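Local coordinates for protein 3',5'-cyclic-nucleotide phosphodiesterase 1 (Saccharomyces cerevisiae, PDB 4OJV) that belongs to the class-II phosphodiesterase family, has the four-layered fold of the metallo-hydrolase clan, and holds two zinc ions, at residues Val196-Cys199 and Trp204-Ile207; Ile229-Asp232 and Asp237-Ile240. All blocks are in the same frame, centred on the assembly; numbering follows the deposited sequence.

Contact 1 (Val196-Cys199 and Trp204-Ile207); sequences VQKC and WDVI
K198 reaches across to D205 on the adjacent strand and makes a salt bridge, NZ to OD1 at 2.8 Å, meeting the oxygen from above the carboxylate plane. A lysine suits this exposed edge because its long chain, turned about the CB-CG bond (chi2 -65°), can lie alongside the shorter aspartate and bring the ammonium back over it; its CD also touches OD1. On the same face of the carboxylate V196 lays CG1 slantwise against CG of D205 (3.6 Å), while its CG2 meets CD1 of I207 at 4.0 Å, two branched side chains side by side. On the sheet's reverse face the small C199 fits next to the bulky W204, SG to CB at 3.8 Å, and also touches CB of V206. Beneath these side chains Q197 and V206 form a hydrogen-bonded antiparallel pair, N of V206 to O of Q197 at 2.8 Å and N of Q197 to O of V206 at 2.9 Å. N of C199 adds a bond to O of W204 (3.0 Å). Farther out, R231 and R233 each pair with D205, so three cations surround one buried carboxylate and probably favour its ionised form. W204 and C199 pack on I36 of strand 35-38, and V196 and I207 on Y263 of helix 256-267. This is a beta hairpin at the margin of one sheet of an alpha-beta-beta-alpha sandwich.

Contact 2 (Ile229-Asp232 and Asp237-Ile240); sequences IFRD and DCII
F230 and I239 form the apolar centre of this beta hairpin, in which strand 222-232 turns back into strand 238-242; they are a hydrogen-bonded pair whose side chains meet on the same face, CB of F230 to CG1 of I239 at 4.0 Å. CG1 of I239 stands between its own backbone N and carbonyl carbon (chi1 53°), which brings this branch up against the phenylalanine. Large apolar residues fit here because the face looks into the sandwich: I239 packs on F4 and I6 of strand 4-8, and the F230 ring meets Y125 edge-to-face. The other face carries I229 and I240, in contact through their CG1 atoms at 4.3 Å and covered by F260 of helix 256-267. Beside them the CG2 methyl of I229 touches CB of C238.

Toward the turn the character changes. With chi1 at 174°, R231 swings CG away from its own backbone N, and CB and CG then run along the sulfur of C238, whose SG lies 3.6 Å from CB of R231. Arginine serves both needs, offering methylenes to the sulfur while its guanidinium group leads away to D205. The strands are joined by F230 N to I239 O (2.9 Å) and I239 N to F230 O (3.0 Å). At the polar edge both aspartates are buried and find partners close by: D237 accepts from H272 and pairs with K274, while OD2 of D232 is bonded to OG of S235 in the turn, the same hydroxyl that bonds to N of D237. The last bond across the hairpin runs from N of D232 to O of D237, 2.8 Å long, with the donor almost in line with the carbonyl.

Overall arrangement
The two contacts lie in series along the chain, contact 1 closing before contact 2 opens, and their centres are about 9 Å apart on the same side of the chain's centre. Both belong to one mixed sheet, in which strands 197-198, 204-215, 222-232 and 238-242 are successive antiparallel neighbours. The two hairpins are joined where strand 204-215 meets strand 222-232: N of I207 lies 2.9 Å from O of I229, probably a hydrogen bond, and CB of W204 packs on O of R231. Helix 256-267 covers parts of both. Farther along, strand 204-215 carries H213, and D244 follows strand 238-242, both of them zinc ligands.

Contact 1 (Val196-Cys199 and Trp204-Ile207)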
loop_
_atom_site.group_PDB
_atom_site.type_symbol
_atom_site.label_atom_id
_atom_site.label_comp_id
_atom_site.label_asym_id
_atom_site.label_seq_id
_atom_site.Cartn_x
_atom_site.Cartn_y
_atom_site.Cartn_z
ATOM N N VAL A 196 10.533 -27.865 12.995
ATOM C CA VAL A 196 10.331 -28.233 11.604
ATOM C C VAL A 196 8.851 -28.506 11.414
ATOM O O VAL A 196 8.295 -29.457 11.978
ATOM C CB VAL A 196 11.169 -29.469 11.192
ATOM C CG1 VAL A 196 10.881 -29.865 9.751
ATOM C CG2 VAL A 196 12.654 -29.201 11.378
ATOM N N GLN A 197 8.216 -27.641 10.638
ATOM C CA GLN A 197 6.802 -27.749 10.364
ATOM C C GLN A 197 6.601 -28.001 8.864
ATOM O O GLN A 197 7.534 -27.833 8.073
ATOM C CB GLN A 197 6.086 -26.520 10.954
ATOM C CG GLN A 197 6.033 -26.610 12.489
ATOM C CD GLN A 197 6.144 -25.284 13.249
ATOM O OE1 GLN A 197 7.148 -24.551 13.155
ATOM N NE2 GLN A 197 5.124 -24.994 14.050
ATOM N N LYS A 198 5.431 -28.475 8.464
ATOM C CA LYS A 198 5.240 -28.854 7.067
ATOM C C LYS A 198 4.439 -27.812 6.311
ATOM O O LYS A 198 3.477 -27.249 6.841
ATOM C CB LYS A 198 4.563 -30.226 6.951
ATOM C CG LYS A 198 5.216 -31.341 7.762
ATOM C CD LYS A 198 6.618 -31.668 7.264
ATOM C CE LYS A 198 7.333 -32.630 8.199
ATOM N NZ LYS A 198 8.764 -32.816 7.829
ATOM N N CYS A 199 4.853 -27.543 5.076
ATOM C CA CYS A 199 4.041 -26.744 4.169
ATOM C C CYS A 199 2.837 -27.574 3.734
ATOM O O CYS A 199 2.892 -28.809 3.725
ATOM C CB CYS A 199 4.842 -26.294 2.949
ATOM S SG CYS A 199 6.136 -25.074 3.291
ATOM N N TRP A 204 7.667 -29.461 1.225
ATOM C CA TRP A 204 8.680 -28.632 1.863
ATOM C C TRP A 204 8.500 -28.570 3.345
ATOM O O TRP A 204 7.376 -28.625 3.851
ATOM C CB TRP A 204 8.586 -27.198 1.384
ATOM C CG TRP A 204 8.836 -26.928 -0.059
ATOM C CD1 TRP A 204 9.191 -27.810 -1.075
ATOM C CD2 TRP A 204 8.750 -25.623 -0.692
ATOM N NE1 TRP A 204 9.333 -27.149 -2.272
ATOM C CE2 TRP A 204 9.075 -25.818 -2.102
ATOM C CE3 TRP A 204 8.444 -24.344 -0.236
ATOM C CZ2 TRP A 204 9.084 -24.761 -3.005
ATOM C CZ3 TRP A 204 8.465 -23.292 -1.153
ATOM C CH2 TRP A 204 8.779 -23.494 -2.500
ATOM N N ASP A 205 9.611 -28.440 4.057
ATOM C CA ASP A 205 9.597 -28.072 5.465
ATOM C C ASP A 205 9.701 -26.561 5.586
ATOM O O ASP A 205 10.359 -25.913 4.767
ATOM C CB ASP A 205 10.787 -28.688 6.213
ATOM C CG ASP A 205 10.784 -30.203 6.204
ATOM O OD1 ASP A 205 9.703 -30.823 6.145
ATOM O OD2 ASP A 205 11.891 -30.767 6.291
ATOM N N VAL A 206 9.058 -26.014 6.613
ATOM C CA VAL A 206 9.219 -24.614 7.001
ATOM C C VAL A 206 9.689 -24.567 8.452
ATOM O O VAL A 206 9.106 -25.226 9.322
ATOM C CB VAL A 206 7.937 -23.770 6.757
ATOM C CG1 VAL A 206 6.730 -24.315 7.511
ATOM C CG2 VAL A 206 8.179 -22.300 7.083
ATOM N N ILE A 207 10.752 -23.801 8.699
ATOM C CA ILE A 207 11.358 -23.729 10.024
ATOM C C ILE A 207 11.532 -22.250 10.388
ATOM O O ILE A 207 12.371 -21.569 9.797
ATOM C CB ILE A 207 12.729 -24.460 10.100
ATOM C CG1 ILE A 207 12.759 -25.715 9.204
ATOM C CG2 ILE A 207 13.053 -24.788 11.551
ATOM C CD1 ILE A 207 14.136 -26.334 9.040
#

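Contact 2 (Ile229-Asp232 and Asp237-Ile240)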
loop_
_atom_site.group_PDB
_atom_site.type_symbol
_atom_site.label_atom_id
_atom_site.label_comp_id
_atom_site.label_asym_id
_atom_site.label_seq_id
_atom_site.Cartn_x
_atom_site.Cartn_y
_atom_site.Cartn_z
ATOM N N ILE A 229 13.231 -20.642 7.183
ATOM C CA ILE A 229 13.910 -21.603 6.311
ATOM C C ILE A 229 12.855 -22.430 5.585
ATOM O O ILE A 229 11.960 -22.990 6.225
ATOM C CB ILE A 229 14.842 -22.563 7.085
ATOM C CG1 ILE A 229 15.817 -21.772 7.967
ATOM C CG2 ILE A 229 15.570 -23.501 6.115
ATOM C CD1 ILE A 229 16.694 -22.630 8.858
ATOM N N PHE A 230 12.961 -22.499 4.261
ATOM C CA PHE A 230 12.157 -23.428 3.465
ATOM C C PHE A 230 13.080 -24.490 2.903
ATOM O O PHE A 230 14.056 -24.166 2.239
ATOM C CB PHE A 230 11.395 -22.710 2.344
ATOM C CG PHE A 230 10.367 -21.739 2.850
ATOM C CD1 PHE A 230 10.710 -20.414 3.120
ATOM C CD2 PHE A 230 9.066 -22.161 3.113
ATOM C CE1 PHE A 230 9.761 -19.530 3.609
ATOM C CE2 PHE A 230 8.115 -21.278 3.604
ATOM C CZ PHE A 230 8.472 -19.965 3.858
ATOM N N ARG A 231 12.759 -25.752 3.182
ATOM C CA ARG A 231 13.581 -26.871 2.730
ATOM C C ARG A 231 12.781 -27.804 1.838
ATOM O O ARG A 231 11.737 -28.317 2.245
ATOM C CB ARG A 231 14.148 -27.638 3.922
ATOM C CG ARG A 231 14.905 -28.908 3.527
ATOM C CD ARG A 231 15.697 -29.485 4.689
ATOM N NE ARG A 231 14.813 -29.827 5.795
ATOM C CZ ARG A 231 15.143 -29.762 7.078
ATOM N NH1 ARG A 231 16.366 -29.379 7.439
ATOM N NH2 ARG A 231 14.245 -30.088 8.002
ATOM N N ASP A 232 13.268 -28.015 0.620
ATOM C CA ASP A 232 12.684 -29.022 -0.252
ATOM C C ASP A 232 13.137 -30.392 0.242
ATOM O O ASP A 232 14.333 -30.672 0.262
ATOM C CB ASP A 232 13.148 -28.819 -1.686
ATOM C CG ASP A 232 12.648 -29.898 -2.605
ATOM O OD1 ASP A 232 11.430 -30.121 -2.628
ATOM O OD2 ASP A 232 13.476 -30.532 -3.280
ATOM N N ASP A 237 17.640 -29.078 -0.745
ATOM C CA ASP A 237 17.954 -27.665 -0.977
ATOM C C ASP A 237 17.057 -26.748 -0.154
ATOM O O ASP A 237 15.875 -27.035 0.059
ATOM C CB ASP A 237 17.838 -27.302 -2.454
ATOM C CG ASP A 237 19.019 -27.778 -3.284
ATOM O OD1 ASP A 237 19.964 -28.398 -2.740
ATOM O OD2 ASP A 237 18.986 -27.516 -4.501
ATOM N N CYS A 238 17.641 -25.647 0.312
ATOM C CA CYS A 238 16.955 -24.690 1.166
ATOM C C CYS A 238 17.129 -23.265 0.682
ATOM O O CYS A 238 18.135 -22.915 0.053
ATOM C CB CYS A 238 17.515 -24.735 2.583
ATOM S SG CYS A 238 17.416 -26.344 3.375
ATOM N N ILE A 239 16.148 -22.434 1.017
ATOM C CA ILE A 239 16.307 -20.989 0.948
ATOM C C ILE A 239 15.934 -20.401 2.305
ATOM O O ILE A 239 15.129 -20.972 3.039
ATOM C CB ILE A 239 15.467 -20.347 -0.182
ATOM C CG1 ILE A 239 13.992 -20.769 -0.072
ATOM C CG2 ILE A 239 16.077 -20.650 -1.549
ATOM C CD1 ILE A 239 13.054 -20.028 -0.999
ATOM N N ILE A 240 16.538 -19.263 2.626
ATOM C CA ILE A 240 16.244 -18.532 3.851
ATOM C C ILE A 240 15.618 -17.207 3.433
ATOM O O ILE A 240 16.184 -16.486 2.619
ATOM C CB ILE A 240 17.521 -18.272 4.676
ATOM C CG1 ILE A 240 18.143 -19.596 5.128
ATOM C CG2 ILE A 240 17.231 -17.364 5.869
ATOM C CD1 ILE A 240 19.538 -19.466 5.713
#